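PDB 3EZO: malonyl CoA-acyl carrier protein transacylase from Burkholderia pseudomallei 1710b, which probably catalyses transfer of the malonyl group from malonyl-CoA to the holo acyl carrier protein, releasing free CoA. Local coordinates for residues A[31-36]-A[83-88]; A[36-41]-A[76-81]; A[52-57]-A[69-74]; A[92-97]-A[102-107]. All coordinates share one frame; numbering follows the deposited sequence.

Interaction 1. Residues A[31-36]-A[83-88]; sequences DVAVVR and WQQAGG
Val34 and Gln85 make the one polar link here: the backbone N of Val34 donates to OE1 of Gln85 over 3.0 Å, with an N-H...O angle of 151°. The donor reaches the oxygen from a position tilted about 22° out of the amide plane. Gln85 gets there because its CG lies anti to the backbone N (chi1 -169°) and the chain stays extended beyond it, so that the amide is carried straight across from the last turn of helix 65-85.

The apolar contacts flank the bond. The side chains of Val34 and Gln85 run antiparallel past one another, CG2 of the valine lying 3.8 Å from CB of the glutamine. The other approach of this CG2, 2.9 Å to OE1 of Gln85, is very short for carbon and oxygen and is best treated as doubtful. From the N-cap position, CG1 of Val32 comes to 3.6 Å from OE1 of Gln85.

Helix 65-85, which carries Gln85, ends in a Schellman motif at Gly87, whose positive phi glycine adopts easily.

Val32 is the N-cap of helix 33-46, and its hydrocarbon side chain cannot accept a bond from the first turn. The long, neutral, flexible Gln85 supplies an acceptor from another helix instead; the helix start would probably polarise its carbonyl.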
loop_
_atom_site.group_PDB
_atom_site.type_symbol
_atom_site.label_atom_id
_atom_site.label_comp_id
_atom_site.label_asym_id
_atom_site.label_seq_id
_atom_site.Cartn_x
_atom_site.Cartn_y
_atom_site.Cartn_z
ATOM N N ASP A 31 4.879 0.768 24.994
ATOM C CA ASP A 31 5.285 1.778 25.970
ATOM C C ASP A 31 5.982 2.980 25.351
ATOM O O ASP A 31 6.707 3.681 26.036
ATOM C CB ASP A 31 6.170 1.141 27.047
ATOM C CG ASP A 31 5.446 0.037 27.815
ATOM O OD1 ASP A 31 4.210 0.123 27.948
ATOM O OD2 ASP A 31 6.121 -0.924 28.236
ATOM N N VAL A 32 5.717 3.247 24.077
ATOM C CA VAL A 32 6.220 4.468 23.426
ATOM C C VAL A 32 5.044 5.412 23.380
ATOM O O VAL A 32 3.998 5.096 22.796
ATOM C CB VAL A 32 6.792 4.153 22.050
ATOM C CG1 VAL A 32 7.029 5.410 21.223
ATOM C CG2 VAL A 32 8.074 3.309 22.203
ATOM N N ALA A 33 5.203 6.551 24.053
ATOM C CA ALA A 33 4.120 7.491 24.303
ATOM C C ALA A 33 3.424 7.911 22.979
ATOM O O ALA A 33 2.193 7.927 22.910
ATOM C CB ALA A 33 4.667 8.743 25.042
ATOM N N VAL A 34 4.185 8.223 21.928
ATOM C CA VAL A 34 3.504 8.646 20.674
ATOM C C VAL A 34 2.717 7.543 20.004
ATOM O O VAL A 34 1.774 7.831 19.293
ATOM C CB VAL A 34 4.417 9.258 19.511
ATOM C CG1 VAL A 34 4.710 10.692 19.792
ATOM C CG2 VAL A 34 5.612 8.399 19.197
ATOM N N VAL A 35 3.130 6.298 20.183
ATOM C CA VAL A 35 2.382 5.165 19.624
ATOM C C VAL A 35 1.068 5.058 20.361
ATOM O O VAL A 35 -0.005 4.985 19.748
ATOM C CB VAL A 35 3.202 3.889 19.669
ATOM C CG1 VAL A 35 2.366 2.708 19.207
ATOM C CG2 VAL A 35 4.474 4.079 18.787
ATOM N N ARG A 36 1.120 5.153 21.687
ATOM C CA ARG A 36 -0.116 5.200 22.456
ATOM C C ARG A 36 -1.073 6.326 22.025
ATOM O O ARG A 36 -2.280 6.115 21.939
ATOM C CB ARG A 36 0.199 5.354 23.959
ATOM C CG ARG A 36 0.942 4.148 24.564
ATOM C CD ARG A 36 0.854 4.271 26.098
ATOM N NE ARG A 36 1.588 3.250 26.810
ATOM C CZ ARG A 36 1.445 2.979 28.112
ATOM N NH1 ARG A 36 0.603 3.669 28.854
ATOM N NH2 ARG A 36 2.163 2.017 28.675
ATOM N N TRP A 83 9.566 7.407 14.978
ATOM C CA TRP A 83 10.810 7.821 14.339
ATOM C C TRP A 83 11.099 9.292 14.688
ATOM O O TRP A 83 12.190 9.623 15.106
ATOM C CB TRP A 83 10.738 7.575 12.832
ATOM C CG TRP A 83 11.845 8.165 12.018
ATOM C CD1 TRP A 83 11.825 9.347 11.387
ATOM C CD2 TRP A 83 13.113 7.574 11.731
ATOM N NE1 TRP A 83 12.993 9.544 10.695
ATOM C CE2 TRP A 83 13.808 8.466 10.902
ATOM C CE3 TRP A 83 13.733 6.385 12.107
ATOM C CZ2 TRP A 83 15.081 8.208 10.431
ATOM C CZ3 TRP A 83 14.992 6.122 11.648
ATOM C CH2 TRP A 83 15.666 7.037 10.807
ATOM N N GLN A 84 10.101 10.155 14.557
ATOM C CA GLN A 84 10.247 11.582 14.883
ATOM C C GLN A 84 10.549 11.846 16.364
ATOM O O GLN A 84 11.439 12.672 16.644
ATOM C CB GLN A 84 8.991 12.379 14.511
ATOM C CG GLN A 84 8.724 12.502 13.013
ATOM C CD GLN A 84 7.368 13.133 12.741
ATOM O OE1 GLN A 84 6.346 12.572 13.113
ATOM N NE2 GLN A 84 7.352 14.302 12.088
ATOM N N GLN A 85 9.758 11.208 17.257
ATOM C CA GLN A 85 9.906 11.280 18.720
ATOM C C GLN A 85 11.328 10.905 19.124
ATOM O O GLN A 85 11.859 11.479 20.071
ATOM C CB GLN A 85 8.834 10.433 19.509
ATOM C CG GLN A 85 8.770 10.685 21.119
ATOM C CD GLN A 85 8.091 9.542 22.000
ATOM O OE1 GLN A 85 7.065 8.997 21.661
ATOM N NE2 GLN A 85 8.680 9.257 23.169
ATOM N N ALA A 86 11.930 9.968 18.392
ATOM C CA ALA A 86 13.296 9.533 18.588
ATOM C C ALA A 86 14.316 10.473 17.976
ATOM O O ALA A 86 15.520 10.223 18.083
ATOM C CB ALA A 86 13.507 8.095 18.005
ATOM N N GLY A 87 13.870 11.539 17.319
ATOM C CA GLY A 87 14.802 12.462 16.675
ATOM C C GLY A 87 15.232 12.119 15.251
ATOM O O GLY A 87 16.204 12.692 14.730
ATOM N N GLY A 88 14.506 11.218 14.598
ATOM C CA GLY A 88 14.836 10.836 13.226
ATOM C C GLY A 88 14.541 11.973 12.255
ATOM O O GLY A 88 13.583 12.670 12.407
#

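Interaction 2. Residues A[36-41]-A[76-81]; sequences RETLDE and AYACYR
Thr38 and Arg81 meet where helices 33-46 and 65-85 of the acyltransferase domain pack as a nearly antiparallel pair, their local axes 9.4 Å apart and 143° from parallel. The short side chains of Thr38 and Ala78 suit the closest backbone approach, since they admit the helices without a bulky group between them.

Arg81 runs extended from CG to NE and crosses the extended Glu41 at about a right angle, yet the flat ends lie nearly coplanar, 20° apart. Both terminal nitrogens turn to one oxygen: NH2 of Arg81 meets OE1 of Glu41 at its syn lone pair over 2.8 Å, while NH1 comes nearly along the C-O axis. NH1 also donates to OG1 of Thr38 over 3.1 Å, almost straight at 168° and in the guanidinium plane. That hydroxyl in turn bonds to Val34 O one turn earlier, so its rotation is fixed from two directions.

The rim of the Tyr77 ring, through CE2, comes over one face of the guanidinium, and Phe113 from helix 113-128 touches Thr38, Glu41 and Arg81. The methyl of Thr38 turns to the other helix: its CG2 lies 4.1 Å from CB of Ala78.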
loop_
_atom_site.group_PDB
_atom_site.type_symbol
_atom_site.label_atom_id
_atom_site.label_comp_id
_atom_site.label_asym_id
_atom_site.label_seq_id
_atom_site.Cartn_x
_atom_site.Cartn_y
_atom_site.Cartn_z
ATOM N N ARG A 36 1.120 5.153 21.687
ATOM C CA ARG A 36 -0.116 5.200 22.456
ATOM C C ARG A 36 -1.073 6.326 22.025
ATOM O O ARG A 36 -2.280 6.115 21.939
ATOM C CB ARG A 36 0.199 5.354 23.959
ATOM C CG ARG A 36 0.942 4.148 24.564
ATOM C CD ARG A 36 0.854 4.271 26.098
ATOM N NE ARG A 36 1.588 3.250 26.810
ATOM C CZ ARG A 36 1.445 2.979 28.112
ATOM N NH1 ARG A 36 0.603 3.669 28.854
ATOM N NH2 ARG A 36 2.163 2.017 28.675
ATOM N N GLU A 37 -0.540 7.521 21.767
ATOM C CA GLU A 37 -1.363 8.654 21.408
ATOM C C GLU A 37 -1.941 8.487 20.002
ATOM O O GLU A 37 -3.045 8.929 19.743
ATOM C CB GLU A 37 -0.566 9.955 21.510
ATOM C CG GLU A 37 -0.057 10.277 22.925
ATOM C CD GLU A 37 0.831 11.541 23.000
ATOM O OE1 GLU A 37 1.983 11.642 22.421
ATOM O OE2 GLU A 37 0.331 12.450 23.643
ATOM N N THR A 38 -1.192 7.858 19.109
ATOM C CA THR A 38 -1.662 7.578 17.757
ATOM C C THR A 38 -2.802 6.548 17.723
ATOM O O THR A 38 -3.810 6.722 16.991
ATOM C CB THR A 38 -0.516 7.082 16.883
ATOM O OG1 THR A 38 0.500 8.070 16.907
ATOM C CG2 THR A 38 -1.007 6.859 15.424
ATOM N N LEU A 39 -2.669 5.514 18.540
ATOM C CA LEU A 39 -3.755 4.515 18.702
ATOM C C LEU A 39 -4.965 5.148 19.340
ATOM O O LEU A 39 -6.094 4.827 18.977
ATOM C CB LEU A 39 -3.283 3.331 19.552
ATOM C CG LEU A 39 -2.260 2.490 18.846
ATOM C CD1 LEU A 39 -1.534 1.475 19.810
ATOM C CD2 LEU A 39 -2.874 1.751 17.636
ATOM N N ASP A 40 -4.738 6.082 20.269
ATOM C CA ASP A 40 -5.867 6.795 20.872
ATOM C C ASP A 40 -6.570 7.654 19.846
ATOM O O ASP A 40 -7.803 7.690 19.796
ATOM C CB ASP A 40 -5.444 7.660 22.044
ATOM C CG ASP A 40 -5.258 6.855 23.331
ATOM O OD1 ASP A 40 -6.091 5.968 23.605
ATOM O OD2 ASP A 40 -4.292 7.135 24.083
ATOM N N GLU A 41 -5.788 8.357 19.039
ATOM C CA GLU A 41 -6.366 9.234 18.011
ATOM C C GLU A 41 -7.179 8.409 17.012
ATOM O O GLU A 41 -8.302 8.778 16.638
ATOM C CB GLU A 41 -5.241 10.029 17.309
ATOM C CG GLU A 41 -5.755 10.871 16.153
ATOM C CD GLU A 41 -4.688 11.825 15.506
ATOM O OE1 GLU A 41 -3.447 11.718 15.774
ATOM O OE2 GLU A 41 -5.161 12.697 14.736
ATOM N N ALA A 76 1.562 1.945 10.554
ATOM C CA ALA A 76 2.690 2.540 9.841
ATOM C C ALA A 76 2.894 3.980 10.223
ATOM O O ALA A 76 4.038 4.385 10.448
ATOM C CB ALA A 76 2.565 2.353 8.331
ATOM N N TYR A 77 1.823 4.753 10.379
ATOM C CA TYR A 77 1.982 6.138 10.828
ATOM C C TYR A 77 2.501 6.241 12.277
ATOM O O TYR A 77 3.338 7.070 12.571
ATOM C CB TYR A 77 0.720 6.975 10.642
ATOM C CG TYR A 77 0.998 8.454 10.763
ATOM C CD1 TYR A 77 2.016 9.068 10.034
ATOM C CD2 TYR A 77 0.269 9.238 11.635
ATOM C CE1 TYR A 77 2.274 10.466 10.175
ATOM C CE2 TYR A 77 0.522 10.589 11.782
ATOM C CZ TYR A 77 1.525 11.193 11.068
ATOM O OH TYR A 77 1.699 12.553 11.251
ATOM N N ALA A 78 2.035 5.360 13.144
ATOM C CA ALA A 78 2.553 5.246 14.497
ATOM C C ALA A 78 4.043 5.121 14.446
ATOM O O ALA A 78 4.757 5.733 15.243
ATOM C CB ALA A 78 1.930 4.012 15.233
ATOM N N CYS A 79 4.526 4.305 13.519
ATOM C CA CYS A 79 5.941 4.044 13.402
ATOM C C CYS A 79 6.694 5.290 12.937
ATOM O O CYS A 79 7.839 5.545 13.379
ATOM C CB CYS A 79 6.218 2.889 12.454
ATOM S SG CYS A 79 5.793 1.249 13.055
ATOM N N TYR A 80 6.048 6.070 12.090
ATOM C CA TYR A 80 6.616 7.331 11.607
ATOM C C TYR A 80 6.718 8.334 12.731
ATOM O O TYR A 80 7.745 8.997 12.867
ATOM C CB TYR A 80 5.834 7.919 10.412
ATOM C CG TYR A 80 6.534 9.133 9.791
ATOM C CD1 TYR A 80 7.658 8.966 9.022
ATOM C CD2 TYR A 80 6.103 10.427 10.043
ATOM C CE1 TYR A 80 8.322 10.037 8.468
ATOM C CE2 TYR A 80 6.767 11.528 9.498
ATOM C CZ TYR A 80 7.882 11.316 8.722
ATOM O OH TYR A 80 8.580 12.360 8.162
ATOM N N ARG A 81 5.643 8.463 13.520
ATOM C CA ARG A 81 5.643 9.357 14.660
ATOM C C ARG A 81 6.722 8.927 15.707
ATOM O O ARG A 81 7.365 9.779 16.294
ATOM C CB ARG A 81 4.227 9.470 15.279
ATOM C CG ARG A 81 3.273 10.432 14.567
ATOM C CD ARG A 81 1.922 10.467 15.211
ATOM N NE ARG A 81 1.030 11.543 14.762
ATOM C CZ ARG A 81 -0.268 11.598 15.056
ATOM N NH1 ARG A 81 -0.835 10.623 15.745
ATOM N NH2 ARG A 81 -1.040 12.586 14.642
#

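Interaction 3. Residues A[52-57]-A[69-74]; sequences KLIADG and QPVMLT
Pro70 O is gripped by two groups of Thr74, one turn further along helix 65-85. The backbone N of Thr74 makes the ordinary helical bond, and OG1 of Thr74 adds a 2.8 Å bond to the same oxygen; the two come from opposite faces of the carbonyl plane. A buried threonine hydroxyl in a helix can be satisfied this way, its chi1 of -60° setting OG1 beside the backbone N and back toward the preceding turn. Pro70 itself has no N-H to give, and the helix is kinked there.

The contact across the segments is hydrocarbon throughout. It joins the short helix 50-56 to the early part of the long helix 65-85 in the acyltransferase domain, and Val71 is the residue that meets both partners. Its CG1 lies 3.8 Å from CG1 of Ile54 and equally near that residue's CD1, the two side chains lying antiparallel. Its other methyl, CG2, faces Leu53, with CD2 of Leu53 3.8 Å away and the chains at a slant.

The two methyls of a beta-branched residue can serve two neighbours, CG1 mainly Ile54 and CG2 mainly Leu53, while the extended isoleucine (chi2 174°) reaches across toward the other helix. Met25 touches both Ile54 and Val71, and Leu39 of helix 33-46 packs on Ile54.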
loop_
_atom_site.group_PDB
_atom_site.type_symbol
_atom_site.label_atom_id
_atom_site.label_comp_id
_atom_site.label_asym_id
_atom_site.label_seq_id
_atom_site.Cartn_x
_atom_site.Cartn_y
_atom_site.Cartn_z
ATOM N N LYS A 52 -6.516 -2.358 20.877
ATOM C CA LYS A 52 -6.873 -3.723 21.264
ATOM C C LYS A 52 -7.216 -4.579 20.029
ATOM O O LYS A 52 -6.829 -5.752 19.978
ATOM C CB LYS A 52 -8.008 -3.769 22.276
ATOM C CG LYS A 52 -7.675 -3.224 23.672
ATOM C CD LYS A 52 -6.881 -4.242 24.522
ATOM C CE LYS A 52 -6.378 -3.635 25.875
ATOM N NZ LYS A 52 -7.310 -3.920 26.990
ATOM N N LEU A 53 -7.847 -3.978 19.016
ATOM C CA LEU A 53 -8.089 -4.692 17.744
ATOM C C LEU A 53 -6.790 -5.250 17.200
ATOM O O LEU A 53 -6.692 -6.432 16.866
ATOM C CB LEU A 53 -8.798 -3.788 16.699
ATOM C CG LEU A 53 -8.918 -4.344 15.268
ATOM C CD1 LEU A 53 -9.748 -5.653 15.240
ATOM C CD2 LEU A 53 -9.475 -3.287 14.279
ATOM N N ILE A 54 -5.757 -4.409 17.156
ATOM C CA ILE A 54 -4.442 -4.837 16.685
ATOM C C ILE A 54 -3.786 -5.830 17.632
ATOM O O ILE A 54 -3.213 -6.832 17.204
ATOM C CB ILE A 54 -3.509 -3.605 16.423
ATOM C CG1 ILE A 54 -4.118 -2.718 15.298
ATOM C CG2 ILE A 54 -2.045 -4.075 16.160
ATOM C CD1 ILE A 54 -3.376 -1.346 15.019
ATOM N N ALA A 55 -3.838 -5.557 18.929
ATOM C CA ALA A 55 -3.093 -6.368 19.899
ATOM C C ALA A 55 -3.715 -7.741 20.058
ATOM O O ALA A 55 -3.001 -8.722 20.207
ATOM C CB ALA A 55 -3.030 -5.666 21.278
ATOM N N ASP A 56 -5.048 -7.802 20.039
ATOM C CA ASP A 56 -5.769 -9.027 20.392
ATOM C C ASP A 56 -6.569 -9.618 19.236
ATOM O O ASP A 56 -6.953 -10.786 19.290
ATOM C CB ASP A 56 -6.698 -8.756 21.560
ATOM C CG ASP A 56 -5.961 -8.294 22.805
ATOM O OD1 ASP A 56 -4.777 -8.663 23.006
ATOM O OD2 ASP A 56 -6.575 -7.540 23.574
ATOM N N GLY A 57 -6.800 -8.847 18.183
ATOM C CA GLY A 57 -7.606 -9.357 17.059
ATOM C C GLY A 57 -9.050 -9.617 17.487
ATOM O O GLY A 57 -9.684 -8.765 18.106
ATOM N N GLN A 69 -7.418 -1.507 6.295
ATOM C CA GLN A 69 -6.890 -0.275 5.684
ATOM C C GLN A 69 -6.597 0.823 6.750
ATOM O O GLN A 69 -5.463 1.300 6.844
ATOM C CB GLN A 69 -7.793 0.206 4.533
ATOM C CG GLN A 69 -7.690 -0.721 3.320
ATOM C CD GLN A 69 -8.205 -0.129 2.044
ATOM O OE1 GLN A 69 -8.261 1.089 1.879
ATOM N NE2 GLN A 69 -8.594 -1.006 1.117
ATOM N N PRO A 70 -7.576 1.145 7.607
ATOM C CA PRO A 70 -7.229 2.059 8.716
ATOM C C PRO A 70 -6.212 1.495 9.734
ATOM O O PRO A 70 -5.425 2.252 10.276
ATOM C CB PRO A 70 -8.570 2.396 9.357
ATOM C CG PRO A 70 -9.655 1.519 8.644
ATOM C CD PRO A 70 -9.030 0.824 7.513
ATOM N N VAL A 71 -6.206 0.192 9.961
ATOM C CA VAL A 71 -5.195 -0.422 10.800
ATOM C C VAL A 71 -3.777 -0.227 10.246
ATOM O O VAL A 71 -2.836 0.059 11.007
ATOM C CB VAL A 71 -5.481 -1.930 11.066
ATOM C CG1 VAL A 71 -4.214 -2.626 11.543
ATOM C CG2 VAL A 71 -6.655 -2.100 12.077
ATOM N N MET A 72 -3.614 -0.393 8.930
ATOM C CA MET A 72 -2.288 -0.305 8.347
ATOM C C MET A 72 -1.791 1.142 8.221
ATOM O O MET A 72 -0.582 1.384 8.294
ATOM C CB MET A 72 -2.181 -1.029 7.006
ATOM C CG MET A 72 -2.033 -2.512 7.084
ATOM S SD MET A 72 -0.703 -3.066 8.138
ATOM C CE MET A 72 0.784 -2.348 7.362
ATOM N N LEU A 73 -2.724 2.072 8.034
ATOM C CA LEU A 73 -2.436 3.495 8.065
ATOM C C LEU A 73 -1.963 3.872 9.480
ATOM O O LEU A 73 -0.938 4.512 9.649
ATOM C CB LEU A 73 -3.698 4.280 7.702
ATOM C CG LEU A 73 -3.634 5.792 7.804
ATOM C CD1 LEU A 73 -3.185 6.426 6.493
ATOM C CD2 LEU A 73 -4.998 6.341 8.189
ATOM N N THR A 74 -2.733 3.450 10.480
ATOM C CA THR A 74 -2.411 3.741 11.894
ATOM C C THR A 74 -1.059 3.165 12.310
ATOM O O THR A 74 -0.222 3.859 12.871
ATOM C CB THR A 74 -3.491 3.189 12.797
ATOM O OG1 THR A 74 -4.722 3.798 12.449
ATOM C CG2 THR A 74 -3.161 3.452 14.285
#

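Interaction 4. Residues A[92-97]-A[102-107]; sequences SIVAGH and YTALVA
Ala104 sets its methyl directly against the backbone of strand 93-96, and this is the tight part of the contact. CB of Ala104 lies 3.8 Å from C of Ala95 and 4.0 Å from N of Gly96. The small Ala104 suits an approach in which the axes of strand and helix come within 6.7 Å of each other. Val94 closes over the methyl on the strand's earlier side: its CG2 packs 4.0 Å from CB of Ala104 and 3.9 Å from O of Ala104. With chi1 at -66°, that methyl sits between the backbone N and the carbonyl carbon, which brings it toward the helix.

The contact thins toward the ends. Ala107 points to the strand, but its CB makes no contact with it. Beyond the strand, His97 is partly exposed, its NE2 bonded to Asn168 and its ring meeting Trp263.

Strand 93-96 and helix 99-107 are joined by a tight turn in the sequence Gly-His-Ser-Leu-Gly, consistent with a nucleophile elbow carrying Ser98, the predicted active-site residue. The strand's own polar groups are occupied elsewhere, bonding to Phe13, Ser233 and Val235 on the neighbouring chain segments. Strand and helix therefore meet by van der Waals contact, with no polar bond between the two segments, and the small methyl of Ala104 is compatible with such close packing.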
loop_
_atom_site.group_PDB
_atom_site.type_symbol
_atom_site.label_atom_id
_atom_site.label_comp_id
_atom_site.label_asym_id
_atom_site.label_seq_id
_atom_site.Cartn_x
_atom_site.Cartn_y
_atom_site.Cartn_z
ATOM N N SER A 92 13.669 12.464 2.452
ATOM C CA SER A 92 13.650 13.432 1.359
ATOM C C SER A 92 12.568 13.113 0.316
ATOM O O SER A 92 12.209 13.965 -0.487
ATOM C CB SER A 92 15.015 13.535 0.701
ATOM O OG SER A 92 15.564 12.259 0.440
ATOM N N ILE A 93 12.084 11.877 0.328
ATOM C CA ILE A 93 11.066 11.425 -0.593
ATOM C C ILE A 93 10.357 10.226 0.023
ATOM O O ILE A 93 10.967 9.435 0.722
ATOM C CB ILE A 93 11.655 11.115 -2.007
ATOM C CG1 ILE A 93 10.525 10.860 -3.034
ATOM C CG2 ILE A 93 12.623 9.969 -1.959
ATOM C CD1 ILE A 93 11.007 10.998 -4.542
ATOM N N VAL A 94 9.048 10.137 -0.202
ATOM C CA VAL A 94 8.262 9.044 0.300
ATOM C C VAL A 94 7.379 8.447 -0.794
ATOM O O VAL A 94 7.172 9.067 -1.831
ATOM C CB VAL A 94 7.387 9.499 1.460
ATOM C CG1 VAL A 94 8.289 9.913 2.683
ATOM C CG2 VAL A 94 6.469 10.656 1.017
ATOM N N ALA A 95 6.902 7.230 -0.535
ATOM C CA ALA A 95 5.922 6.543 -1.360
ATOM C C ALA A 95 5.318 5.458 -0.478
ATOM O O ALA A 95 5.877 5.097 0.582
ATOM C CB ALA A 95 6.604 5.910 -2.607
ATOM N N GLY A 96 4.182 4.936 -0.895
ATOM C CA GLY A 96 3.585 3.755 -0.249
ATOM C C GLY A 96 2.772 2.914 -1.222
ATOM O O GLY A 96 2.294 3.407 -2.243
ATOM N N HIS A 97 2.622 1.645 -0.883
ATOM C CA HIS A 97 2.053 0.647 -1.762
ATOM C C HIS A 97 0.539 0.555 -1.512
ATOM O O HIS A 97 0.093 0.015 -0.471
ATOM C CB HIS A 97 2.758 -0.681 -1.533
ATOM C CG HIS A 97 2.428 -1.724 -2.546
ATOM N ND1 HIS A 97 1.151 -2.227 -2.719
ATOM C CD2 HIS A 97 3.216 -2.366 -3.441
ATOM C CE1 HIS A 97 1.177 -3.146 -3.666
ATOM N NE2 HIS A 97 2.421 -3.255 -4.116
ATOM N N TYR A 102 -1.513 6.593 1.113
ATOM C CA TYR A 102 -2.213 7.463 2.040
ATOM C C TYR A 102 -1.339 7.827 3.223
ATOM O O TYR A 102 -1.285 8.963 3.617
ATOM C CB TYR A 102 -3.514 6.795 2.491
ATOM C CG TYR A 102 -4.555 6.763 1.381
ATOM C CD1 TYR A 102 -5.590 7.693 1.355
ATOM C CD2 TYR A 102 -4.442 5.900 0.322
ATOM C CE1 TYR A 102 -6.536 7.698 0.346
ATOM C CE2 TYR A 102 -5.388 5.892 -0.722
ATOM C CZ TYR A 102 -6.433 6.804 -0.701
ATOM O OH TYR A 102 -7.394 6.809 -1.700
ATOM N N THR A 103 -0.662 6.852 3.784
ATOM C CA THR A 103 0.233 7.053 4.935
ATOM C C THR A 103 1.402 8.020 4.550
ATOM O O THR A 103 1.813 8.898 5.311
ATOM C CB THR A 103 0.833 5.685 5.377
ATOM O OG1 THR A 103 -0.162 4.654 5.317
ATOM C CG2 THR A 103 1.367 5.757 6.775
ATOM N N ALA A 104 1.941 7.807 3.354
ATOM C CA ALA A 104 2.957 8.649 2.801
ATOM C C ALA A 104 2.448 10.086 2.723
ATOM O O ALA A 104 3.158 11.003 3.112
ATOM C CB ALA A 104 3.339 8.131 1.382
ATOM N N LEU A 105 1.215 10.290 2.230
ATOM C CA LEU A 105 0.632 11.644 2.142
ATOM C C LEU A 105 0.468 12.300 3.508
ATOM O O LEU A 105 0.594 13.551 3.655
ATOM C CB LEU A 105 -0.700 11.619 1.405
ATOM C CG LEU A 105 -0.551 11.510 -0.123
ATOM C CD1 LEU A 105 -1.912 11.257 -0.765
ATOM C CD2 LEU A 105 0.118 12.751 -0.761
ATOM N N VAL A 106 0.181 11.467 4.507
ATOM C CA VAL A 106 0.069 11.956 5.873
ATOM C C VAL A 106 1.418 12.358 6.413
ATOM O O VAL A 106 1.553 13.450 6.925
ATOM C CB VAL A 106 -0.572 10.938 6.846
ATOM C CG1 VAL A 106 -0.509 11.501 8.298
ATOM C CG2 VAL A 106 -2.012 10.621 6.416
ATOM N N ALA A 107 2.407 11.485 6.288
ATOM C CA ALA A 107 3.783 11.811 6.677
ATOM C C ALA A 107 4.272 13.094 5.981
ATOM O O ALA A 107 4.960 13.901 6.590
ATOM C CB ALA A 107 4.720 10.639 6.365
#

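Interactions 1 and 2 join the same two helices, 33-46 and 65-85, and touch through Val34 and Arg81; interaction 3 uses helix 65-85 again, against helix 50-56, and meets interaction 2 where Leu39 packs on Thr74. Chemistry differs with place. Interaction 1 is a surface contact tied by one neutral amide, interaction 2 is partly buried and held by a charged pair, and interactions 3 and 4 are buried and apolar across their segments. Interaction 4 alone includes a strand and lies near the predicted active site, yet Tyr77 and Tyr80 of helix 65-85 reach its helix, so helix 65-85 links interaction 2 to the helix of interaction 4.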